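Peptidase M16 inactive domain family protein (Pseudomonas fluorescens, PDB 3GWB) probably belongs to the M16 family of metallopeptidases, though its own hydrolase activity and metal binding are not established. Local coordinates at residues F36-S47 against Y91-L102; L327-L338 against L408-V416. All blocks are in the same frame, centred on the assembly; numbering follows the deposited sequence.

Interaction 1 (F36-S47 with Y91-L102) and interaction 2 (L327-L338 with L408-V416) lie in different mixed sheets of one M16-family chain. Interaction 1 joins two neighbouring inner strands of the first sheet, 95-102 lying next to the edge strand 85-90. Interaction 2 packs a helix on the second sheet and the residues leading into it. The two are separate: their centres are 35 Å apart, and their nearest atoms are about 14 Å from each other. Interaction 1 is the more central, its centre 11 Å from the centre of the chain against 24 Å. Helix 365-377, from the chain between the two segments of interaction 2, touches D37, R39 and I41 of interaction 1.

Interaction 1. Residues F36-S47 against Y91-L102; sequences FDLRLIFAAGSS and YKDMAVASLRSL
The F42 ring has A95 O at its edge, in the ring plane, and V96 lies over one face of the R39 guanidinium, its CG1 3.9 Å from R39 NH2. R39 reaches V96 because its chain is extended from CG to NE. These residues belong to an antiparallel strand pair, 36-42 with 95-102, inside the mixed sheet of an M16-type domain. F42 and A95 lie on one face, R39 and V96 on the other. Eight backbone hydrogen bonds join the strands, in pairs from F36-S101 to F42-A95. L38, L40 and F42 face helix 105-120, while D37, R39 and I41 face helix 365-377. A first torsion of 72° swings the F36 ring back toward S101, with CE2 4.1 Å from S101 CB. An alanine here takes the ring away from S101 and L201 and would probably leave a gap between them. D37 and R100 run side by side, D37 OD2 3.4 Å from R100 CG, but their charged atoms stay apart. Past the strands, G45 CA lies 3.2 Å from Y91 O, and a CB there would clash with Y91 O, K92 O and M94 N. S46 N donates to Y91 O. K92 O is gripped twice by S47, by N at 2.8 Å and by OG at 3.0 Å.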
loop_
_atom_site.group_PDB
_atom_site.type_symbol
_atom_site.label_atom_id
_atom_site.label_comp_id
_atom_site.label_asym_id
_atom_site.label_seq_id
_atom_site.Cartn_x
_atom_site.Cartn_y
_atom_site.Cartn_z
ATOM N N PHE A 36 8.217 -21.528 -2.212
ATOM C CA PHE A 36 9.537 -20.940 -2.363
ATOM C C PHE A 36 9.423 -19.542 -2.938
ATOM O O PHE A 36 8.382 -19.165 -3.495
ATOM C CB PHE A 36 10.420 -21.818 -3.263
ATOM C CG PHE A 36 10.035 -21.781 -4.715
ATOM C CD1 PHE A 36 10.576 -20.825 -5.567
ATOM C CD2 PHE A 36 9.120 -22.690 -5.225
ATOM C CE1 PHE A 36 10.204 -20.772 -6.911
ATOM C CE2 PHE A 36 8.735 -22.648 -6.568
ATOM C CZ PHE A 36 9.283 -21.687 -7.413
ATOM N N ASP A 37 10.500 -18.780 -2.782
ATOM C CA ASP A 37 10.568 -17.419 -3.278
ATOM C C ASP A 37 11.709 -17.302 -4.271
ATOM O O ASP A 37 12.830 -17.729 -3.989
ATOM C CB ASP A 37 10.813 -16.441 -2.132
ATOM C CG ASP A 37 9.609 -16.292 -1.227
ATOM O OD1 ASP A 37 9.653 -15.449 -0.308
ATOM O OD2 ASP A 37 8.618 -17.018 -1.434
ATOM N N LEU A 38 11.398 -16.744 -5.438
ATOM C CA LEU A 38 12.378 -16.510 -6.491
ATOM C C LEU A 38 12.441 -14.997 -6.664
ATOM O O LEU A 38 11.414 -14.340 -6.838
ATOM C CB LEU A 38 11.934 -17.171 -7.800
ATOM C CG LEU A 38 12.717 -16.845 -9.077
ATOM C CD1 LEU A 38 14.170 -17.263 -8.917
ATOM C CD2 LEU A 38 12.080 -17.573 -10.264
ATOM N N ARG A 39 13.643 -14.442 -6.611
ATOM C CA ARG A 39 13.804 -13.006 -6.751
ATOM C C ARG A 39 14.917 -12.720 -7.748
ATOM O O ARG A 39 15.993 -13.314 -7.682
ATOM C CB ARG A 39 14.128 -12.397 -5.382
ATOM C CG ARG A 39 14.121 -10.874 -5.307
ATOM C CD ARG A 39 14.406 -10.437 -3.871
ATOM N NE ARG A 39 14.489 -8.986 -3.698
ATOM C CZ ARG A 39 13.441 -8.169 -3.656
ATOM N NH1 ARG A 39 12.210 -8.651 -3.776
ATOM N NH2 ARG A 39 13.627 -6.865 -3.481
ATOM N N LEU A 40 14.629 -11.833 -8.692
ATOM C CA LEU A 40 15.594 -11.444 -9.717
ATOM C C LEU A 40 15.942 -9.984 -9.499
ATOM O O LEU A 40 15.066 -9.120 -9.457
ATOM C CB LEU A 40 15.003 -11.630 -11.118
ATOM C CG LEU A 40 15.045 -13.014 -11.780
ATOM C CD1 LEU A 40 14.601 -14.099 -10.813
ATOM C CD2 LEU A 40 14.158 -12.991 -13.021
ATOM N N ILE A 41 17.228 -9.712 -9.342
ATOM C CA ILE A 41 17.681 -8.352 -9.134
ATOM C C ILE A 41 18.522 -7.947 -10.333
ATOM O O ILE A 41 19.563 -8.549 -10.585
ATOM C CB ILE A 41 18.548 -8.227 -7.849
ATOM C CG1 ILE A 41 17.761 -8.682 -6.613
ATOM C CG2 ILE A 41 18.946 -6.783 -7.649
ATOM C CD1 ILE A 41 17.447 -10.170 -6.579
ATOM N N PHE A 42 18.061 -6.945 -11.078
ATOM C CA PHE A 42 18.774 -6.455 -12.256
ATOM C C PHE A 42 19.390 -5.099 -11.954
ATOM O O PHE A 42 18.835 -4.322 -11.181
ATOM C CB PHE A 42 17.818 -6.244 -13.447
ATOM C CG PHE A 42 17.090 -7.483 -13.889
ATOM C CD1 PHE A 42 17.540 -8.209 -14.972
ATOM C CD2 PHE A 42 15.934 -7.904 -13.226
ATOM C CE1 PHE A 42 16.858 -9.337 -15.403
ATOM C CE2 PHE A 42 15.242 -9.037 -13.652
ATOM C CZ PHE A 42 15.706 -9.753 -14.742
ATOM N N ALA A 43 20.539 -4.821 -12.560
ATOM C CA ALA A 43 21.166 -3.509 -12.419
ATOM C C ALA A 43 20.424 -2.682 -13.472
ATOM O O ALA A 43 20.998 -2.280 -14.496
ATOM C CB ALA A 43 22.646 -3.589 -12.751
ATOM N N ALA A 44 19.134 -2.459 -13.223
ATOM C CA ALA A 44 18.261 -1.719 -14.135
ATOM C C ALA A 44 17.425 -0.642 -13.436
ATOM O O ALA A 44 16.239 -0.473 -13.731
ATOM C CB ALA A 44 17.333 -2.694 -14.855
ATOM N N GLY A 45 18.041 0.078 -12.505
ATOM C CA GLY A 45 17.334 1.139 -11.806
ATOM C C GLY A 45 17.440 2.444 -12.568
ATOM O O GLY A 45 17.997 2.484 -13.660
ATOM N N SER A 46 16.919 3.519 -11.984
ATOM C CA SER A 46 16.934 4.820 -12.630
ATOM C C SER A 46 18.335 5.345 -12.934
ATOM O O SER A 46 18.509 6.205 -13.806
ATOM C CB SER A 46 16.157 5.837 -11.784
ATOM O OG SER A 46 16.716 5.976 -10.490
ATOM N N SER A 47 19.336 4.819 -12.237
ATOM C CA SER A 47 20.712 5.249 -12.463
ATOM C C SER A 47 21.161 4.878 -13.880
ATOM O O SER A 47 22.183 5.363 -14.366
ATOM C CB SER A 47 21.655 4.618 -11.423
ATOM O OG SER A 47 21.722 3.202 -11.543
ATOM N N TYR A 91 14.129 0.969 -8.575
ATOM C CA TYR A 91 14.675 1.964 -7.664
ATOM C C TYR A 91 15.815 2.733 -8.318
ATOM O O TYR A 91 15.839 2.891 -9.534
ATOM C CB TYR A 91 15.147 1.243 -6.401
ATOM C CG TYR A 91 14.078 0.310 -5.877
ATOM C CD1 TYR A 91 12.940 0.815 -5.248
ATOM C CD2 TYR A 91 14.153 -1.065 -6.096
ATOM C CE1 TYR A 91 11.900 -0.021 -4.853
ATOM C CE2 TYR A 91 13.117 -1.915 -5.707
ATOM C CZ TYR A 91 11.993 -1.386 -5.088
ATOM O OH TYR A 91 10.957 -2.208 -4.709
ATOM N N LYS A 92 16.757 3.207 -7.509
ATOM C CA LYS A 92 17.891 3.968 -8.014
ATOM C C LYS A 92 18.934 3.087 -8.688
ATOM O O LYS A 92 19.311 3.337 -9.828
ATOM C CB LYS A 92 18.563 4.745 -6.875
ATOM C CG LYS A 92 17.711 5.825 -6.239
ATOM C CD LYS A 92 17.594 7.030 -7.134
ATOM C CE LYS A 92 16.985 8.212 -6.393
ATOM N NZ LYS A 92 17.027 9.435 -7.232
ATOM N N ASP A 93 19.412 2.061 -7.991
ATOM C CA ASP A 93 20.429 1.207 -8.591
ATOM C C ASP A 93 19.995 -0.207 -8.958
ATOM O O ASP A 93 20.772 -0.962 -9.530
ATOM C CB ASP A 93 21.706 1.186 -7.718
ATOM C CG ASP A 93 21.452 0.729 -6.298
ATOM O OD1 ASP A 93 20.272 0.604 -5.906
ATOM O OD2 ASP A 93 22.443 0.501 -5.563
HETATM N N MSE A 94 18.754 -0.572 -8.657
HETATM C CA MSE A 94 18.273 -1.901 -9.012
HETATM C C MSE A 94 16.803 -1.903 -9.419
HETATM O O MSE A 94 16.074 -0.940 -9.182
HETATM C CB MSE A 94 18.488 -2.901 -7.858
HETATM C CG MSE A 94 17.860 -2.518 -6.515
HETATM SE SE MSE A 94 17.818 -3.885 -5.301
HETATM C CE MSE A 94 19.531 -3.996 -4.819
ATOM N N ALA A 95 16.399 -2.989 -10.065
ATOM C CA ALA A 95 15.024 -3.203 -10.499
ATOM C C ALA A 95 14.784 -4.670 -10.176
ATOM O O ALA A 95 15.674 -5.505 -10.358
ATOM C CB ALA A 95 14.876 -2.952 -11.998
ATOM N N VAL A 96 13.588 -4.989 -9.701
ATOM C CA VAL A 96 13.305 -6.362 -9.322
ATOM C C VAL A 96 12.041 -6.952 -9.922
ATOM O O VAL A 96 11.114 -6.239 -10.313
ATOM C CB VAL A 96 13.201 -6.485 -7.779
ATOM C CG1 VAL A 96 14.390 -5.780 -7.114
ATOM C CG2 VAL A 96 11.899 -5.870 -7.289
ATOM N N ALA A 97 12.048 -8.276 -10.012
ATOM C CA ALA A 97 10.922 -9.053 -10.487
ATOM C C ALA A 97 10.975 -10.256 -9.553
ATOM O O ALA A 97 12.031 -10.887 -9.396
ATOM C CB ALA A 97 11.115 -9.470 -11.921
ATOM N N SER A 98 9.850 -10.563 -8.919
ATOM C CA SER A 98 9.805 -11.666 -7.971
ATOM C C SER A 98 8.588 -12.562 -8.137
ATOM O O SER A 98 7.560 -12.153 -8.680
ATOM C CB SER A 98 9.836 -11.130 -6.533
ATOM O OG SER A 98 8.708 -10.315 -6.247
ATOM N N LEU A 99 8.720 -13.788 -7.647
ATOM C CA LEU A 99 7.652 -14.773 -7.714
ATOM C C LEU A 99 7.630 -15.631 -6.457
ATOM O O LEU A 99 8.654 -16.181 -6.055
ATOM C CB LEU A 99 7.855 -15.695 -8.915
ATOM C CG LEU A 99 6.845 -16.835 -9.065
ATOM C CD1 LEU A 99 5.576 -16.293 -9.698
ATOM C CD2 LEU A 99 7.423 -17.933 -9.939
ATOM N N ARG A 100 6.471 -15.719 -5.820
ATOM C CA ARG A 100 6.327 -16.586 -4.662
ATOM C C ARG A 100 5.395 -17.647 -5.227
ATOM O O ARG A 100 4.384 -17.317 -5.844
ATOM C CB ARG A 100 5.683 -15.860 -3.480
ATOM C CG ARG A 100 5.390 -16.793 -2.310
ATOM C CD ARG A 100 5.326 -16.082 -0.948
ATOM N NE ARG A 100 4.310 -15.030 -0.875
ATOM C CZ ARG A 100 4.487 -13.780 -1.300
ATOM N NH1 ARG A 100 5.647 -13.411 -1.833
ATOM N NH2 ARG A 100 3.504 -12.893 -1.188
ATOM N N SER A 101 5.735 -18.916 -5.038
ATOM C CA SER A 101 4.927 -19.988 -5.601
ATOM C C SER A 101 4.924 -21.256 -4.759
ATOM O O SER A 101 5.859 -21.512 -3.998
ATOM C CB SER A 101 5.453 -20.306 -7.011
ATOM O OG SER A 101 4.937 -21.518 -7.534
ATOM N N LEU A 102 3.853 -22.036 -4.884
ATOM C CA LEU A 102 3.772 -23.303 -4.185
ATOM C C LEU A 102 4.900 -24.110 -4.824
ATOM O O LEU A 102 5.211 -23.909 -6.002
ATOM C CB LEU A 102 2.423 -23.973 -4.448
ATOM C CG LEU A 102 1.225 -23.331 -3.739
ATOM C CD1 LEU A 102 -0.070 -23.953 -4.230
ATOM C CD2 LEU A 102 1.369 -23.525 -2.234
HETATM O O HOH W 1 21.089 0.347 -11.830
HETATM O O HOH W 2 17.973 8.213 -10.362
#

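Interaction 2. Residues L327-L338 against L408-V416; sequences LKLVQDVFAEYL and LNVDKMVIV
Helix 327-338 passes over residues 408-413 and the start of strand 414-416, with the backbones nearest at A335 and V410, whose CA atoms are 6.1 Å apart. F334 has the largest share of the contact. Its CG lies anti to the backbone N (chi1 179°), which sends the ring toward L408, V410 and M413. M413, a selenomethionine, comes from the opposite direction and sets CE over one face of the F334 ring, 4.2 Å from the centroid, in a CH-pi contact. L338 CG covers the opposite face, offset toward the rim. L408 CD1 meets the ring edge, 4.0 Å from F334 CZ. V410 CG1 wedges among three helix residues, 3.7 Å from A335 CA and also touching F334 and L338. Earlier in the helix, Q331 extends its amide toward I415. The side chains of L327 and I415 cross obliquely, L327 CD1 4.0 Å from I415 CG2. N409 OD1 accepts from D411 N in an Asx turn. L254 of strand 249-257 also packs on Q331 and M413. The arrangement is a helix packed on one face of a mixed sheet, as in the alpha/beta domains of the M16 family.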
loop_
_atom_site.group_PDB
_atom_site.type_symbol
_atom_site.label_atom_id
_atom_site.label_comp_id
_atom_site.label_asym_id
_atom_site.label_seq_id
_atom_site.Cartn_x
_atom_site.Cartn_y
_atom_site.Cartn_z
ATOM N N LEU A 327 14.799 22.738 14.052
ATOM C CA LEU A 327 15.926 22.414 13.185
ATOM C C LEU A 327 17.248 22.564 13.934
ATOM O O LEU A 327 18.165 21.767 13.751
ATOM C CB LEU A 327 15.931 23.317 11.946
ATOM C CG LEU A 327 17.121 23.138 10.991
ATOM C CD1 LEU A 327 17.120 21.733 10.411
ATOM C CD2 LEU A 327 17.046 24.170 9.874
ATOM N N LYS A 328 17.344 23.601 14.765
ATOM C CA LYS A 328 18.551 23.844 15.546
ATOM C C LYS A 328 18.728 22.705 16.534
ATOM O O LYS A 328 19.836 22.212 16.728
ATOM C CB LYS A 328 18.442 25.155 16.327
ATOM C CG LYS A 328 18.174 26.382 15.480
ATOM C CD LYS A 328 19.347 26.723 14.581
ATOM C CE LYS A 328 19.080 28.005 13.796
ATOM N NZ LYS A 328 18.777 29.156 14.691
ATOM N N LEU A 329 17.625 22.307 17.166
ATOM C CA LEU A 329 17.638 21.225 18.144
ATOM C C LEU A 329 18.141 19.928 17.522
ATOM O O LEU A 329 19.034 19.284 18.062
ATOM C CB LEU A 329 16.229 21.005 18.722
ATOM C CG LEU A 329 15.992 19.775 19.612
ATOM C CD1 LEU A 329 16.842 19.873 20.872
ATOM C CD2 LEU A 329 14.511 19.668 19.969
ATOM N N VAL A 330 17.561 19.549 16.387
ATOM C CA VAL A 330 17.965 18.320 15.709
ATOM C C VAL A 330 19.455 18.362 15.398
ATOM O O VAL A 330 20.170 17.382 15.610
ATOM C CB VAL A 330 17.175 18.120 14.397
ATOM C CG1 VAL A 330 17.772 16.980 13.589
ATOM C CG2 VAL A 330 15.725 17.810 14.717
ATOM N N GLN A 331 19.923 19.496 14.886
ATOM C CA GLN A 331 21.338 19.641 14.564
ATOM C C GLN A 331 22.203 19.481 15.817
ATOM O O GLN A 331 23.233 18.814 15.776
ATOM C CB GLN A 331 21.607 21.003 13.919
ATOM C CG GLN A 331 21.026 21.142 12.523
ATOM C CD GLN A 331 21.326 22.492 11.897
ATOM O OE1 GLN A 331 20.894 23.530 12.398
ATOM N NE2 GLN A 331 22.070 22.483 10.794
ATOM N N ASP A 332 21.779 20.088 16.923
ATOM C CA ASP A 332 22.526 19.995 18.177
ATOM C C ASP A 332 22.528 18.556 18.666
ATOM O O ASP A 332 23.550 18.056 19.127
ATOM C CB ASP A 332 21.910 20.888 19.262
ATOM C CG ASP A 332 21.892 22.354 18.876
ATOM O OD1 ASP A 332 22.935 22.862 18.410
ATOM O OD2 ASP A 332 20.835 23.003 19.053
ATOM N N VAL A 333 21.377 17.897 18.582
ATOM C CA VAL A 333 21.278 16.507 19.001
ATOM C C VAL A 333 22.210 15.655 18.148
ATOM O O VAL A 333 22.856 14.731 18.643
ATOM C CB VAL A 333 19.844 15.976 18.840
ATOM C CG1 VAL A 333 19.822 14.471 19.035
ATOM C CG2 VAL A 333 18.926 16.656 19.846
ATOM N N PHE A 334 22.268 15.963 16.860
ATOM C CA PHE A 334 23.125 15.221 15.944
ATOM C C PHE A 334 24.593 15.462 16.288
ATOM O O PHE A 334 25.386 14.523 16.366
ATOM C CB PHE A 334 22.864 15.663 14.506
ATOM C CG PHE A 334 23.717 14.965 13.496
ATOM C CD1 PHE A 334 23.626 13.591 13.327
ATOM C CD2 PHE A 334 24.607 15.681 12.701
ATOM C CE1 PHE A 334 24.406 12.932 12.384
ATOM C CE2 PHE A 334 25.395 15.032 11.751
ATOM C CZ PHE A 334 25.292 13.654 11.593
ATOM N N ALA A 335 24.952 16.729 16.473
ATOM C CA ALA A 335 26.328 17.086 16.805
ATOM C C ALA A 335 26.740 16.393 18.093
ATOM O O ALA A 335 27.812 15.796 18.172
ATOM C CB ALA A 335 26.453 18.591 16.956
ATOM N N GLU A 336 25.866 16.478 19.095
ATOM C CA GLU A 336 26.092 15.876 20.401
ATOM C C GLU A 336 26.275 14.364 20.293
ATOM O O GLU A 336 27.109 13.789 20.985
ATOM C CB GLU A 336 24.914 16.218 21.324
ATOM C CG GLU A 336 24.783 15.374 22.589
ATOM C CD GLU A 336 26.035 15.365 23.444
ATOM O OE1 GLU A 336 26.629 16.447 23.664
ATOM O OE2 GLU A 336 26.416 14.267 23.910
ATOM N N TYR A 337 25.507 13.723 19.419
ATOM C CA TYR A 337 25.622 12.278 19.237
ATOM C C TYR A 337 26.977 11.884 18.636
ATOM O O TYR A 337 27.615 10.942 19.104
ATOM C CB TYR A 337 24.506 11.754 18.330
ATOM C CG TYR A 337 24.465 10.243 18.246
ATOM C CD1 TYR A 337 24.146 9.476 19.365
ATOM C CD2 TYR A 337 24.754 9.580 17.053
ATOM C CE1 TYR A 337 24.113 8.081 19.300
ATOM C CE2 TYR A 337 24.725 8.177 16.976
ATOM C CZ TYR A 337 24.402 7.436 18.107
ATOM O OH TYR A 337 24.368 6.048 18.051
ATOM N N LEU A 338 27.408 12.589 17.589
ATOM C CA LEU A 338 28.688 12.276 16.953
ATOM C C LEU A 338 29.841 12.572 17.897
ATOM O O LEU A 338 30.867 11.885 17.883
ATOM C CB LEU A 338 28.878 13.090 15.670
ATOM C CG LEU A 338 27.985 12.759 14.474
ATOM C CD1 LEU A 338 28.408 13.611 13.279
ATOM C CD2 LEU A 338 28.105 11.277 14.133
ATOM N N LEU A 408 30.315 10.519 8.839
ATOM C CA LEU A 408 29.455 11.694 8.934
ATOM C C LEU A 408 30.168 12.866 9.586
ATOM O O LEU A 408 31.034 12.680 10.432
ATOM C CB LEU A 408 28.204 11.364 9.742
ATOM C CG LEU A 408 27.284 10.283 9.181
ATOM C CD1 LEU A 408 26.185 9.991 10.193
ATOM C CD2 LEU A 408 26.701 10.743 7.847
ATOM N N ASN A 409 29.779 14.075 9.198
ATOM C CA ASN A 409 30.376 15.287 9.739
ATOM C C ASN A 409 29.303 16.362 9.790
ATOM O O ASN A 409 28.571 16.565 8.821
ATOM C CB ASN A 409 31.534 15.736 8.843
ATOM C CG ASN A 409 32.295 16.920 9.410
ATOM O OD1 ASN A 409 31.731 17.997 9.629
ATOM N ND2 ASN A 409 33.590 16.726 9.646
ATOM N N VAL A 410 29.206 17.052 10.920
ATOM C CA VAL A 410 28.202 18.097 11.077
ATOM C C VAL A 410 28.357 19.253 10.088
ATOM O O VAL A 410 27.381 19.932 9.771
ATOM C CB VAL A 410 28.213 18.672 12.515
ATOM C CG1 VAL A 410 27.857 17.579 13.507
ATOM C CG2 VAL A 410 29.577 19.266 12.834
ATOM N N ASP A 411 29.577 19.469 9.600
ATOM C CA ASP A 411 29.851 20.559 8.659
ATOM C C ASP A 411 29.487 20.238 7.208
ATOM O O ASP A 411 29.609 21.096 6.331
ATOM C CB ASP A 411 31.339 20.941 8.694
ATOM C CG ASP A 411 31.790 21.464 10.050
ATOM O OD1 ASP A 411 31.034 22.230 10.679
ATOM O OD2 ASP A 411 32.915 21.125 10.478
ATOM N N LYS A 412 29.044 19.013 6.949
ATOM C CA LYS A 412 28.720 18.612 5.583
ATOM C C LYS A 412 27.235 18.483 5.274
ATOM O O LYS A 412 26.863 18.179 4.138
ATOM C CB LYS A 412 29.406 17.283 5.254
ATOM C CG LYS A 412 30.925 17.316 5.282
ATOM C CD LYS A 412 31.476 15.984 4.808
ATOM C CE LYS A 412 32.996 15.997 4.646
ATOM N NZ LYS A 412 33.702 16.182 5.940
HETATM N N MSE A 413 26.389 18.720 6.270
HETATM C CA MSE A 413 24.948 18.594 6.078
HETATM C C MSE A 413 24.334 19.570 5.088
HETATM O O MSE A 413 24.656 20.762 5.068
HETATM C CB MSE A 413 24.213 18.707 7.419
HETATM C CG MSE A 413 24.175 17.409 8.220
HETATM SE SE MSE A 413 23.063 16.148 7.531
HETATM C CE MSE A 413 22.435 15.408 9.041
ATOM N N VAL A 414 23.458 19.023 4.253
ATOM C CA VAL A 414 22.719 19.785 3.259
ATOM C C VAL A 414 21.309 19.784 3.821
ATOM O O VAL A 414 20.740 18.721 4.092
ATOM C CB VAL A 414 22.721 19.081 1.893
ATOM C CG1 VAL A 414 21.878 19.869 0.898
ATOM C CG2 VAL A 414 24.144 18.939 1.392
ATOM N N ILE A 415 20.747 20.967 4.015
ATOM C CA ILE A 415 19.419 21.062 4.587
ATOM C C ILE A 415 18.390 21.672 3.647
ATOM O O ILE A 415 18.652 22.659 2.964
ATOM C CB ILE A 415 19.476 21.871 5.878
ATOM C CG1 ILE A 415 20.541 21.269 6.797
ATOM C CG2 ILE A 415 18.115 21.879 6.556
ATOM C CD1 ILE A 415 20.890 22.141 7.972
ATOM N N VAL A 416 17.211 21.064 3.620
ATOM C CA VAL A 416 16.133 21.542 2.778
ATOM C C VAL A 416 14.821 21.457 3.534
ATOM O O VAL A 416 14.432 20.387 4.009
ATOM C CB VAL A 416 16.016 20.708 1.484
ATOM C CG1 VAL A 416 14.856 21.218 0.642
ATOM C CG2 VAL A 416 17.317 20.777 0.702
#